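Local coordinates for choline binding protein A (Lactobacillus salivarius str. Ren, PDB 5GT1), which is named a choline-binding protein, probably acts at the cell surface in adhesion to intestinal epithelial cells, and carries a zinc-binding M23-family peptidase domain, at residues G26-S31 with L60-I65; V32-F37 with L166-I171; F102-A107 with D126-R131. One frame throughout, in Å; residues are numbered along the deposited sequence.

Contact 1: G26-S31 with L60-I65; sequences GWPFPS and LDFGSI. With ZN (zinc ion), chain B.
F62 projects from its strand into a pocket formed by W27, P28 and F29 of the incoming loop. The central interaction is CH-pi: P28 CG lies over the middle of one face of the F62 ring, 3.5 Å from its centroid and 12° off the normal. P28 CD follows on the same face, 3.6 Å from F62 CE1. The other contacts are plain apolar packing. W27 CE3 comes to the edge of the F62 ring, near its plane, 4.0 Å from CE1, and the two side chains cross at about a right angle. F29 reaches the root of the side chain instead, with CE2 3.7 Å from F62 CB. F62 CG stands anti to the carbonyl carbon (chi1 -66°), and this carries the ring out against P28, with its CE1-CZ edge toward W27. An alanine in place of F62 is likely to leave P28 CG without its ring face and to open a gap beside W27 CE3, though the contact of F29 with CB would remain.

The chemistry of D61 is quite different. Its CB leaves the strand opposite to that of F62, and OD1 binds zinc at 2.1 Å. H57 NE2, H137 ND1 and three waters complete the site; water 1 also donates to D61 OD2 at 2.7 Å. H57 and D61 form the HxxxD signature of M23 peptidases.

Strand 56-63 pairs with strand 135-141, whose L136 touches P28, F29 and F62. F37 and H67 meet the F62 ring edge-to-face, while W27 leans on I167 and I171 of helix 163-173.

Contact 2: V32-F37 with L166-I171; sequences VGEGYF and LIKNGI
K168 and E34 form a surface salt bridge between the C-terminal helix 163-173 of this M23-family domain and the loop that precedes strand 44-45. The lysine leaves the helix at CB, and the first atom to come within range is CG, 4.0 Å from E34 OE2. CD follows at 3.6 Å from the same OE2 oxygen, and CE at 3.5 Å, so the aliphatic part passes obliquely by the carboxylate, drawing nearer to OE2 with each carbon. The chain is stretched as far as CE and then bends at its last torsion (chi4 46°), which swings NZ in to donate to E34 OE2. E34 OE1 takes a lesser part, 4.0 Å from K168 CD.

The glutamate is posed to receive this group. Its CG lies anti to the backbone N (chi1 -176°) and the chain beyond stays extended, carrying the carboxylate across from loop to helix. R164, one turn earlier on the helix, makes a long, weak ion pair with OE1 and may add slightly to the positive field around the acid. On either side of E34 in sequence, G33 and G35 have positive phi, letting the backbone turn sharply there; the E34 carbonyl oxygen accepts from H67 NE2. Beneath the bridge, W27 touches both E34 and I171, an apolar link between the same two elements.

The interaction thus rests on a single hydrogen-bonded ion pair, K168 NZ to E34 OE2 at 2.8 Å, with the nitrogen on the syn side of the oxygen and 20° out of the carboxylate plane.

Contact 3: F102-A107 with D126-R131; sequences FVYQEA and DVIGYR
Y104 and I128 meet where the main antiparallel sheet of the M23-family domain, here strand 101-108, packs against the small two-stranded sheet of 71-73 and 127-130. No hydrogen bond joins the two segments, so the contact is one of side-chain packing plus one close backbone approach. I128 CG1 sits over the centre of one face of the Y104 ring, a CH-pi contact 4.0 Å from the centroid and only 7° off the normal. The two side chains cross at about a right angle.

Farther along, the segments draw together at A107 and R131. A107 CB packs against the aliphatic root of the arginine, 3.8 Å from R131 CG, and R131 CA makes a CA-H...O contact with A107 O at 3.2 Å. R131 CG stands anti to the backbone N (chi1 179°), but the bend at chi3 turns the guanidinium off from A107.

In the next shell, V75 N donates to Y104 OH, pinning the far end of the ring, while V72, V95 and L138 also touch the Y104 side chain. R131 NH2 is held by the carbonyl oxygens of H67 and G69; NH1 makes a weak bond to F62 O, and the guanidinium forms a cation-pi contact with F29.

Where strand 101-108 turns its corner, E106 O accepts from T133 OG1 and E106 OE1 makes a weak bond to H135 NE2. The other carboxylate oxygen, E106 OE2, receives Q105 NE2 at 2.9 Å in a nearly straight bond (173°).

Overall arrangement
Contacts 1 and 3 are buried and largely apolar, each built round a CH-pi approach to an aromatic face, whereas contact 2 lies at the surface and depends on charge. Contacts 1 and 2 adjoin: the loop leading to strand 44-45 supplies one segment of each, and much of their meeting runs through W27 of contact 1. Contacts 1 and 3 reach the same main sheet and meet at R131, which lies beside F29 and the backbone of F62 to S64. Contacts 2 and 3 do not touch, their nearest atoms being about 6 Å apart. Contact 1 alone includes a zinc ligand, while contact 2 lies away from the metal site.

Contact 1: G26-S31 with L60-I65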
ATOM      1  N   GLY A  26      -8.507   7.929  -1.615  1.00 13.47           N
ATOM      2  CA  GLY A  26      -8.838   7.395  -2.940  1.00 12.84           C
ATOM      3  C   GLY A  26      -8.249   6.001  -3.091  1.00 12.87           C
ATOM      4  O   GLY A  26      -7.373   5.602  -2.323  1.00 12.16           O
ATOM      5  N   TRP A  27      -8.747   5.245  -4.062  1.00 12.39           N
ATOM      6  CA  TRP A  27      -8.160   3.938  -4.391  1.00 12.48           C
ATOM      7  C   TRP A  27      -6.945   4.102  -5.295  1.00 12.47           C
ATOM      8  O   TRP A  27      -6.823   5.108  -6.009  1.00 12.74           O
ATOM      9  CB  TRP A  27      -9.213   3.055  -5.061  1.00 12.32           C
ATOM     10  CG  TRP A  27     -10.352   2.767  -4.135  1.00 12.68           C
ATOM     11  CD1 TRP A  27     -11.617   3.357  -4.119  1.00 13.12           C
ATOM     12  CD2 TRP A  27     -10.341   1.839  -3.015  1.00 13.01           C
ATOM     13  NE1 TRP A  27     -12.385   2.834  -3.095  1.00 13.14           N
ATOM     14  CE2 TRP A  27     -11.672   1.928  -2.387  1.00 13.51           C
ATOM     15  CE3 TRP A  27      -9.392   0.968  -2.476  1.00 13.17           C
ATOM     16  CZ2 TRP A  27     -12.011   1.166  -1.273  1.00 13.46           C
ATOM     17  CZ3 TRP A  27      -9.748   0.210  -1.349  1.00 13.51           C
ATOM     18  CH2 TRP A  27     -11.031   0.306  -0.770  1.00 13.52           C
ATOM     19  N   PRO A  28      -6.029   3.127  -5.277  1.00 12.58           N
ATOM     20  CA  PRO A  28      -4.821   3.272  -6.107  1.00 13.00           C
ATOM     21  C   PRO A  28      -5.064   3.106  -7.615  1.00 13.64           C
ATOM     22  O   PRO A  28      -4.271   3.601  -8.421  1.00 12.66           O
ATOM     23  CB  PRO A  28      -3.882   2.186  -5.569  1.00 12.67           C
ATOM     24  CG  PRO A  28      -4.776   1.177  -4.957  1.00 12.96           C
ATOM     25  CD  PRO A  28      -5.974   1.935  -4.419  1.00 12.41           C
ATOM     26  N   PHE A  29      -6.150   2.428  -7.989  1.00 14.72           N
ATOM     27  CA  PHE A  29      -6.518   2.262  -9.401  1.00 16.70           C
ATOM     28  C   PHE A  29      -7.978   2.708  -9.504  1.00 19.73           C
ATOM     29  O   PHE A  29      -8.888   1.907  -9.354  1.00 18.40           O
ATOM     30  CB  PHE A  29      -6.288   0.813  -9.869  1.00 15.63           C
ATOM     31  CG  PHE A  29      -4.878   0.330  -9.632  1.00 15.74           C
ATOM     32  CD1 PHE A  29      -3.851   0.640 -10.540  1.00 15.38           C
ATOM     33  CD2 PHE A  29      -4.558  -0.387  -8.480  1.00 15.37           C
ATOM     34  CE1 PHE A  29      -2.544   0.222 -10.298  1.00 15.51           C
ATOM     35  CE2 PHE A  29      -3.254  -0.806  -8.241  1.00 15.43           C
ATOM     36  CZ  PHE A  29      -2.249  -0.495  -9.151  1.00 15.72           C
ATOM     37  N   PRO A  30      -8.194   4.021  -9.698  1.00 24.67           N
ATOM     38  CA  PRO A  30      -9.522   4.592  -9.421  1.00 27.71           C
ATOM     39  C   PRO A  30     -10.649   4.196 -10.390  1.00 30.43           C
ATOM     40  O   PRO A  30     -11.832   4.383 -10.059  1.00 32.41           O
ATOM     41  CB  PRO A  30      -9.249   6.108  -9.425  1.00 28.26           C
ATOM     42  CG  PRO A  30      -7.818   6.199  -8.999  1.00 26.04           C
ATOM     43  CD  PRO A  30      -7.196   5.095  -9.836  1.00 24.51           C
ATOM     44  N   SER A  31     -10.296   3.630 -11.540  1.00 31.20           N
ATOM     45  CA  SER A  31     -11.285   3.106 -12.492  1.00 32.85           C
ATOM     46  C   SER A  31     -11.974   1.817 -12.021  1.00 31.98           C
ATOM     47  O   SER A  31     -13.038   1.433 -12.528  1.00 29.92           O
ATOM     48  CB  SER A  31     -10.595   2.772 -13.811  1.00 36.73           C
ATOM     49  OG  SER A  31     -10.236   1.388 -13.827  1.00 40.45           O
ATOM     50  N   LEU A  60      -2.748  -4.919   1.779  1.00 11.52           N
ATOM     51  CA  LEU A  60      -3.809  -5.229   0.833  1.00 11.32           C
ATOM     52  C   LEU A  60      -3.188  -5.316  -0.559  1.00 11.45           C
ATOM     53  O   LEU A  60      -2.511  -4.386  -0.989  1.00 10.50           O
ATOM     54  CB  LEU A  60      -4.865  -4.123   0.872  1.00 11.41           C
ATOM     55  CG  LEU A  60      -6.109  -4.315  -0.023  1.00 11.76           C
ATOM     56  CD1 LEU A  60      -6.869  -5.583   0.353  1.00 11.97           C
ATOM     57  CD2 LEU A  60      -7.014  -3.089   0.060  1.00 11.95           C
ATOM     58  N   ASP A  61      -3.413  -6.437  -1.239  1.00 11.29           N
ATOM     59  CA  ASP A  61      -2.868  -6.639  -2.579  1.00 11.87           C
ATOM     60  C   ASP A  61      -3.864  -6.256  -3.676  1.00 12.04           C
ATOM     61  O   ASP A  61      -5.017  -6.698  -3.664  1.00 12.59           O
ATOM     62  CB  ASP A  61      -2.506  -8.101  -2.789  1.00 12.62           C
ATOM     63  CG  ASP A  61      -1.325  -8.545  -1.946  1.00 13.85           C
ATOM     64  OD1 ASP A  61      -0.615  -7.694  -1.373  1.00 13.44           O
ATOM     65  OD2 ASP A  61      -1.104  -9.772  -1.898  1.00 14.98           O
ATOM     66  N   PHE A  62      -3.404  -5.466  -4.639  1.00 11.40           N
ATOM     67  CA  PHE A  62      -4.212  -5.094  -5.799  1.00 11.71           C
ATOM     68  C   PHE A  62      -3.559  -5.756  -7.005  1.00 11.97           C
ATOM     69  O   PHE A  62      -2.509  -5.296  -7.448  1.00 11.66           O
ATOM     70  CB  PHE A  62      -4.171  -3.567  -5.975  1.00 11.32           C
ATOM     71  CG  PHE A  62      -4.833  -2.795  -4.850  1.00 11.23           C
ATOM     72  CD1 PHE A  62      -6.115  -2.270  -5.025  1.00 11.16           C
ATOM     73  CD2 PHE A  62      -4.167  -2.565  -3.638  1.00 11.17           C
ATOM     74  CE1 PHE A  62      -6.738  -1.558  -4.003  1.00 11.21           C
ATOM     75  CE2 PHE A  62      -4.781  -1.835  -2.614  1.00 11.24           C
ATOM     76  CZ  PHE A  62      -6.068  -1.334  -2.807  1.00 11.24           C
ATOM     77  N   GLY A  63      -4.146  -6.850  -7.500  1.00 12.54           N
ATOM     78  CA  GLY A  63      -3.571  -7.576  -8.642  1.00 12.62           C
ATOM     79  C   GLY A  63      -3.820  -6.880  -9.960  1.00 12.87           C
ATOM     80  O   GLY A  63      -4.797  -6.137 -10.106  1.00 12.44           O
ATOM     81  N   SER A  64      -2.940  -7.104 -10.933  1.00 13.47           N
ATOM     82  CA  SER A  64      -3.140  -6.510 -12.261  1.00 14.94           C
ATOM     83  C   SER A  64      -4.415  -7.045 -12.928  1.00 15.08           C
ATOM     84  O   SER A  64      -4.987  -6.389 -13.771  1.00 15.13           O
ATOM     85  CB  SER A  64      -1.924  -6.757 -13.158  1.00 16.08           C
ATOM     86  OG  SER A  64      -1.702  -8.152 -13.331  1.00 18.72           O
ATOM     87  N   ILE A  65      -4.856  -8.237 -12.528  1.00 15.38           N
ATOM     88  CA  ILE A  65      -6.100  -8.822 -13.066  1.00 15.97           C
ATOM     89  C   ILE A  65      -7.347  -8.247 -12.391  1.00 15.17           C
ATOM     90  O   ILE A  65      -8.260  -7.748 -13.069  1.00 15.83           O
ATOM     91  CB  ILE A  65      -6.107 -10.361 -12.956  1.00 17.03           C
ATOM     92  CG1 ILE A  65      -4.955 -10.953 -13.781  1.00 18.17           C
ATOM     93  CG2 ILE A  65      -7.426 -10.928 -13.477  1.00 17.65           C
ATOM     94  CD1 ILE A  65      -4.564 -12.355 -13.357  1.00 19.69           C
TER
HETATM   95 ZN    ZN B 601       0.797  -8.482   0.026  1.00 18.46          ZN
HETATM   96  O   HOH W   1       1.099 -10.828  -0.838  1.00 38.61           O
HETATM   97  O   HOH W   2       2.525  -9.395   1.214  1.00 20.57           O
HETATM   98  O   HOH W   3       2.303  -8.701  -1.483  1.00 21.80           O

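Contact 2: V32-F37 with L166-I171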
ATOM      1  N   VAL A  32     -11.312   1.114 -11.106  1.00 27.27           N
ATOM      2  CA  VAL A  32     -11.833  -0.088 -10.511  1.00 23.66           C
ATOM      3  C   VAL A  32     -12.455   0.284  -9.155  1.00 21.57           C
ATOM      4  O   VAL A  32     -13.484  -0.270  -8.747  1.00 19.88           O
ATOM      5  CB  VAL A  32     -10.698  -1.099 -10.248  1.00 24.95           C
ATOM      6  CG1 VAL A  32     -11.281  -2.461  -9.898  1.00 23.28           C
ATOM      7  CG2 VAL A  32      -9.716  -1.155 -11.436  1.00 25.15           C
ATOM      8  N   GLY A  33     -11.799   1.205  -8.450  1.00 18.57           N
ATOM      9  CA  GLY A  33     -12.232   1.594  -7.113  1.00 17.80           C
ATOM     10  C   GLY A  33     -11.957   0.435  -6.180  1.00 16.32           C
ATOM     11  O   GLY A  33     -10.909  -0.224  -6.292  1.00 15.46           O
ATOM     12  N   GLU A  34     -12.893   0.158  -5.275  1.00 15.67           N
ATOM     13  CA  GLU A  34     -12.682  -0.914  -4.311  1.00 15.51           C
ATOM     14  C   GLU A  34     -12.479  -2.265  -4.998  1.00 15.16           C
ATOM     15  O   GLU A  34     -11.571  -3.024  -4.642  1.00 14.99           O
ATOM     16  CB  GLU A  34     -13.838  -1.018  -3.310  1.00 16.35           C
ATOM     17  CG  GLU A  34     -13.587  -2.061  -2.230  1.00 17.13           C
ATOM     18  CD  GLU A  34     -14.730  -2.180  -1.215  1.00 19.24           C
ATOM     19  OE1 GLU A  34     -14.758  -3.191  -0.481  1.00 19.76           O
ATOM     20  OE2 GLU A  34     -15.599  -1.278  -1.161  1.00 19.36           O
ATOM     21  N   GLY A  35     -13.355  -2.575  -5.951  1.00 14.82           N
ATOM     22  CA  GLY A  35     -13.316  -3.869  -6.627  1.00 14.54           C
ATOM     23  C   GLY A  35     -13.447  -5.026  -5.663  1.00 14.83           C
ATOM     24  O   GLY A  35     -14.105  -4.915  -4.634  1.00 15.70           O
ATOM     25  N   TYR A  36     -12.810  -6.143  -5.987  1.00 14.50           N
ATOM     26  CA  TYR A  36     -12.953  -7.368  -5.198  1.00 15.09           C
ATOM     27  C   TYR A  36     -11.582  -7.972  -4.953  1.00 14.41           C
ATOM     28  O   TYR A  36     -10.689  -7.842  -5.799  1.00 14.19           O
ATOM     29  CB  TYR A  36     -13.833  -8.380  -5.948  1.00 15.62           C
ATOM     30  CG  TYR A  36     -15.139  -7.790  -6.415  1.00 16.67           C
ATOM     31  CD1 TYR A  36     -16.208  -7.624  -5.523  1.00 17.79           C
ATOM     32  CD2 TYR A  36     -15.309  -7.388  -7.742  1.00 16.92           C
ATOM     33  CE1 TYR A  36     -17.413  -7.063  -5.943  1.00 18.50           C
ATOM     34  CE2 TYR A  36     -16.521  -6.837  -8.182  1.00 18.47           C
ATOM     35  CZ  TYR A  36     -17.561  -6.675  -7.272  1.00 18.90           C
ATOM     36  OH  TYR A  36     -18.752  -6.124  -7.688  1.00 20.22           O
ATOM     37  N   PHE A  37     -11.435  -8.653  -3.822  1.00 13.90           N
ATOM     38  CA  PHE A  37     -10.161  -9.253  -3.430  1.00 14.53           C
ATOM     39  C   PHE A  37     -10.338 -10.715  -3.086  1.00 15.52           C
ATOM     40  O   PHE A  37     -11.354 -11.089  -2.493  1.00 15.40           O
ATOM     41  CB  PHE A  37      -9.627  -8.529  -2.192  1.00 14.17           C
ATOM     42  CG  PHE A  37      -9.433  -7.061  -2.397  1.00 13.82           C
ATOM     43  CD1 PHE A  37      -8.230  -6.577  -2.921  1.00 13.35           C
ATOM     44  CD2 PHE A  37     -10.449  -6.155  -2.072  1.00 13.38           C
ATOM     45  CE1 PHE A  37      -8.041  -5.213  -3.097  1.00 13.10           C
ATOM     46  CE2 PHE A  37     -10.268  -4.798  -2.264  1.00 13.33           C
ATOM     47  CZ  PHE A  37      -9.066  -4.326  -2.791  1.00 13.75           C
ATOM     48  N   LEU A 166      -9.776   1.324   5.962  1.00 16.85           N
ATOM     49  CA  LEU A 166      -9.328   2.712   6.052  1.00 17.48           C
ATOM     50  C   LEU A 166      -9.701   3.587   4.850  1.00 16.52           C
ATOM     51  O   LEU A 166     -10.187   4.698   5.022  1.00 15.90           O
ATOM     52  CB  LEU A 166      -7.814   2.779   6.254  1.00 19.84           C
ATOM     53  CG  LEU A 166      -7.304   3.362   7.571  1.00 23.42           C
ATOM     54  CD1 LEU A 166      -7.736   2.506   8.741  1.00 25.74           C
ATOM     55  CD2 LEU A 166      -5.790   3.446   7.544  1.00 23.15           C
ATOM     56  N   ILE A 167      -9.426   3.101   3.640  1.00 15.22           N
ATOM     57  CA  ILE A 167      -9.711   3.875   2.427  1.00 15.27           C
ATOM     58  C   ILE A 167     -11.223   4.012   2.246  1.00 15.51           C
ATOM     59  O   ILE A 167     -11.735   5.096   1.954  1.00 15.50           O
ATOM     60  CB  ILE A 167      -9.068   3.228   1.173  1.00 14.39           C
ATOM     61  CG1 ILE A 167      -7.535   3.334   1.250  1.00 14.32           C
ATOM     62  CG2 ILE A 167      -9.580   3.905  -0.094  1.00 14.73           C
ATOM     63  CD1 ILE A 167      -6.815   2.288   0.415  1.00 13.67           C
ATOM     64  N   LYS A 168     -11.926   2.907   2.438  1.00 16.04           N
ATOM     65  CA  LYS A 168     -13.381   2.899   2.348  1.00 18.04           C
ATOM     66  C   LYS A 168     -13.989   3.936   3.318  1.00 18.10           C
ATOM     67  O   LYS A 168     -14.789   4.785   2.911  1.00 16.66           O
ATOM     68  CB  LYS A 168     -13.862   1.508   2.708  1.00 19.24           C
ATOM     69  CG  LYS A 168     -15.097   1.033   2.008  1.00 22.20           C
ATOM     70  CD  LYS A 168     -15.312  -0.448   2.324  1.00 23.30           C
ATOM     71  CE  LYS A 168     -16.761  -0.830   2.116  1.00 24.29           C
ATOM     72  NZ  LYS A 168     -17.241  -0.270   0.829  1.00 25.21           N
ATOM     73  N   ASN A 169     -13.595   3.866   4.592  1.00 18.26           N
ATOM     74  CA  ASN A 169     -14.096   4.808   5.590  1.00 19.51           C
ATOM     75  C   ASN A 169     -13.676   6.249   5.295  1.00 19.07           C
ATOM     76  O   ASN A 169     -14.466   7.194   5.480  1.00 18.82           O
ATOM     77  CB  ASN A 169     -13.688   4.388   7.009  1.00 21.88           C
ATOM     78  CG  ASN A 169     -14.516   5.095   8.086  1.00 24.28           C
ATOM     79  OD1 ASN A 169     -15.739   4.899   8.185  1.00 27.39           O
ATOM     80  ND2 ASN A 169     -13.867   5.948   8.866  1.00 24.04           N
ATOM     81  N   GLY A 170     -12.437   6.420   4.834  1.00 18.23           N
ATOM     82  CA  GLY A 170     -11.924   7.741   4.471  1.00 17.74           C
ATOM     83  C   GLY A 170     -12.715   8.389   3.344  1.00 18.37           C
ATOM     84  O   GLY A 170     -13.082   9.569   3.422  1.00 18.50           O
ATOM     85  N   ILE A 171     -12.985   7.616   2.298  1.00 18.16           N
ATOM     86  CA  ILE A 171     -13.792   8.089   1.175  1.00 17.82           C
ATOM     87  C   ILE A 171     -15.220   8.419   1.633  1.00 19.77           C
ATOM     88  O   ILE A 171     -15.776   9.460   1.251  1.00 20.41           O
ATOM     89  CB  ILE A 171     -13.792   7.060   0.016  1.00 17.52           C
ATOM     90  CG1 ILE A 171     -12.375   6.959  -0.594  1.00 16.82           C
ATOM     91  CG2 ILE A 171     -14.828   7.427  -1.053  1.00 17.70           C
ATOM     92  CD1 ILE A 171     -12.185   5.802  -1.558  1.00 16.31           C
TER

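Contact 3: F102-A107 with D126-R131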
ATOM      1  N   PHE A 102       2.245   5.204   4.768  1.00 13.93           N
ATOM      2  CA  PHE A 102       1.766   4.382   3.657  1.00 13.53           C
ATOM      3  C   PHE A 102       2.962   3.745   2.966  1.00 13.20           C
ATOM      4  O   PHE A 102       3.927   4.437   2.638  1.00 13.52           O
ATOM      5  CB  PHE A 102       1.004   5.267   2.656  1.00 13.81           C
ATOM      6  CG  PHE A 102      -0.158   6.021   3.264  1.00 13.98           C
ATOM      7  CD1 PHE A 102      -1.449   5.503   3.203  1.00 13.92           C
ATOM      8  CD2 PHE A 102       0.037   7.276   3.871  1.00 13.83           C
ATOM      9  CE1 PHE A 102      -2.519   6.202   3.765  1.00 14.20           C
ATOM     10  CE2 PHE A 102      -1.016   7.971   4.430  1.00 13.56           C
ATOM     11  CZ  PHE A 102      -2.295   7.441   4.378  1.00 14.14           C
ATOM     12  N   VAL A 103       2.909   2.437   2.749  1.00 12.21           N
ATOM     13  CA  VAL A 103       3.968   1.741   2.008  1.00 11.70           C
ATOM     14  C   VAL A 103       3.402   1.191   0.695  1.00 11.16           C
ATOM     15  O   VAL A 103       2.458   0.399   0.707  1.00 10.96           O
ATOM     16  CB  VAL A 103       4.594   0.608   2.852  1.00 11.51           C
ATOM     17  CG1 VAL A 103       5.773  -0.031   2.114  1.00 11.04           C
ATOM     18  CG2 VAL A 103       5.026   1.157   4.210  1.00 11.97           C
ATOM     19  N   TYR A 104       3.955   1.629  -0.435  1.00 10.90           N
ATOM     20  CA  TYR A 104       3.573   1.084  -1.736  1.00 11.23           C
ATOM     21  C   TYR A 104       4.710   0.177  -2.174  1.00 11.92           C
ATOM     22  O   TYR A 104       5.827   0.644  -2.412  1.00 12.37           O
ATOM     23  CB  TYR A 104       3.382   2.199  -2.786  1.00 11.01           C
ATOM     24  CG  TYR A 104       2.352   3.238  -2.413  1.00 10.90           C
ATOM     25  CD1 TYR A 104       1.063   3.201  -2.967  1.00 10.69           C
ATOM     26  CD2 TYR A 104       2.656   4.261  -1.507  1.00 10.64           C
ATOM     27  CE1 TYR A 104       0.104   4.158  -2.619  1.00 10.28           C
ATOM     28  CE2 TYR A 104       1.701   5.209  -1.151  1.00 10.63           C
ATOM     29  CZ  TYR A 104       0.427   5.140  -1.710  1.00 10.43           C
ATOM     30  OH  TYR A 104      -0.516   6.094  -1.363  1.00 10.80           O
ATOM     31  N   GLN A 105       4.449  -1.117  -2.286  1.00 12.51           N
ATOM     32  CA  GLN A 105       5.543  -2.052  -2.552  1.00 13.13           C
ATOM     33  C   GLN A 105       5.142  -3.079  -3.614  1.00 13.80           C
ATOM     34  O   GLN A 105       3.959  -3.178  -3.979  1.00 13.42           O
ATOM     35  CB  GLN A 105       5.951  -2.752  -1.249  1.00 13.26           C
ATOM     36  CG  GLN A 105       4.901  -3.735  -0.747  1.00 13.27           C
ATOM     37  CD  GLN A 105       5.213  -4.292   0.620  1.00 13.86           C
ATOM     38  OE1 GLN A 105       5.414  -3.538   1.572  1.00 14.28           O
ATOM     39  NE2 GLN A 105       5.237  -5.630   0.732  1.00 14.05           N
ATOM     40  N   GLU A 106       6.145  -3.813  -4.109  1.00 13.93           N
ATOM     41  CA  GLU A 106       5.995  -4.932  -5.050  1.00 14.59           C
ATOM     42  C   GLU A 106       5.471  -4.629  -6.456  1.00 13.97           C
ATOM     43  O   GLU A 106       5.559  -5.480  -7.353  1.00 14.34           O
ATOM     44  CB  GLU A 106       5.226  -6.076  -4.393  1.00 16.43           C
ATOM     45  CG  GLU A 106       5.985  -6.640  -3.195  1.00 17.81           C
ATOM     46  CD  GLU A 106       5.194  -7.705  -2.505  1.00 20.33           C
ATOM     47  OE1 GLU A 106       5.145  -8.847  -3.043  1.00 22.46           O
ATOM     48  OE2 GLU A 106       4.610  -7.398  -1.445  1.00 20.55           O
ATOM     49  N   ALA A 107       4.959  -3.421  -6.659  1.00 13.40           N
ATOM     50  CA  ALA A 107       4.387  -3.027  -7.950  1.00 13.46           C
ATOM     51  C   ALA A 107       5.442  -2.689  -9.007  1.00 14.07           C
ATOM     52  O   ALA A 107       5.135  -2.653 -10.194  1.00 13.90           O
ATOM     53  CB  ALA A 107       3.478  -1.817  -7.764  1.00 12.86           C
ATOM     54  N   ASP A 126      -2.172  11.629  -6.923  1.00 14.71           N
ATOM     55  CA  ASP A 126      -0.859  11.788  -7.591  1.00 14.48           C
ATOM     56  C   ASP A 126      -0.236  10.415  -7.923  1.00 13.92           C
ATOM     57  O   ASP A 126      -0.338   9.467  -7.139  1.00 13.04           O
ATOM     58  CB  ASP A 126       0.139  12.588  -6.737  1.00 15.88           C
ATOM     59  CG  ASP A 126      -0.180  14.081  -6.667  1.00 17.48           C
ATOM     60  OD1 ASP A 126      -1.117  14.560  -7.347  1.00 19.30           O
ATOM     61  OD2 ASP A 126       0.524  14.792  -5.915  1.00 18.79           O
ATOM     62  N   VAL A 127       0.424  10.311  -9.076  1.00 12.89           N
ATOM     63  CA  VAL A 127       0.981   9.021  -9.483  1.00 12.74           C
ATOM     64  C   VAL A 127       2.262   8.715  -8.704  1.00 13.11           C
ATOM     65  O   VAL A 127       3.235   9.489  -8.745  1.00 13.77           O
ATOM     66  CB  VAL A 127       1.213   8.958 -11.010  1.00 12.51           C
ATOM     67  CG1 VAL A 127       1.880   7.637 -11.405  1.00 12.41           C
ATOM     68  CG2 VAL A 127      -0.123   9.108 -11.742  1.00 12.34           C
ATOM     69  N   ILE A 128       2.258   7.599  -7.985  1.00 12.66           N
ATOM     70  CA  ILE A 128       3.452   7.123  -7.265  1.00 13.13           C
ATOM     71  C   ILE A 128       4.465   6.525  -8.248  1.00 12.98           C
ATOM     72  O   ILE A 128       5.693   6.721  -8.127  1.00 13.23           O
ATOM     73  CB  ILE A 128       3.072   6.047  -6.215  1.00 13.39           C
ATOM     74  CG1 ILE A 128       2.093   6.629  -5.171  1.00 13.44           C
ATOM     75  CG2 ILE A 128       4.319   5.440  -5.552  1.00 13.29           C
ATOM     76  CD1 ILE A 128       2.640   7.795  -4.380  1.00 14.17           C
ATOM     77  N   GLY A 129       3.932   5.792  -9.215  1.00 12.92           N
ATOM     78  CA  GLY A 129       4.734   5.120 -10.214  1.00 12.91           C
ATOM     79  C   GLY A 129       3.844   4.216 -11.021  1.00 12.96           C
ATOM     80  O   GLY A 129       2.606   4.313 -10.928  1.00 13.14           O
ATOM     81  N   TYR A 130       4.465   3.325 -11.801  1.00 12.47           N
ATOM     82  CA  TYR A 130       3.745   2.468 -12.749  1.00 12.44           C
ATOM     83  C   TYR A 130       3.949   1.004 -12.389  1.00 12.54           C
ATOM     84  O   TYR A 130       5.078   0.544 -12.271  1.00 13.16           O
ATOM     85  CB  TYR A 130       4.194   2.775 -14.195  1.00 12.37           C
ATOM     86  CG  TYR A 130       3.769   4.167 -14.571  1.00 12.61           C
ATOM     87  CD1 TYR A 130       2.561   4.378 -15.214  1.00 12.19           C
ATOM     88  CD2 TYR A 130       4.534   5.287 -14.181  1.00 12.72           C
ATOM     89  CE1 TYR A 130       2.122   5.663 -15.514  1.00 12.52           C
ATOM     90  CE2 TYR A 130       4.100   6.579 -14.478  1.00 13.01           C
ATOM     91  CZ  TYR A 130       2.901   6.748 -15.144  1.00 12.74           C
ATOM     92  OH  TYR A 130       2.464   8.012 -15.439  1.00 13.39           O
ATOM     93  N   ARG A 131       2.850   0.286 -12.190  1.00 13.03           N
ATOM     94  CA  ARG A 131       2.921  -1.130 -11.839  1.00 13.70           C
ATOM     95  C   ARG A 131       3.235  -1.932 -13.098  1.00 14.39           C
ATOM     96  O   ARG A 131       2.506  -1.868 -14.084  1.00 14.38           O
ATOM     97  CB  ARG A 131       1.599  -1.627 -11.225  1.00 13.55           C
ATOM     98  CG  ARG A 131       1.596  -3.110 -10.862  1.00 13.02           C
ATOM     99  CD  ARG A 131       0.209  -3.583 -10.405  1.00 13.42           C
ATOM    100  NE  ARG A 131      -0.849  -3.255 -11.373  1.00 13.26           N
ATOM    101  CZ  ARG A 131      -2.161  -3.323 -11.133  1.00 13.66           C
ATOM    102  NH1 ARG A 131      -2.630  -3.732  -9.953  1.00 13.05           N
ATOM    103  NH2 ARG A 131      -3.019  -2.983 -12.086  1.00 13.32           N
TER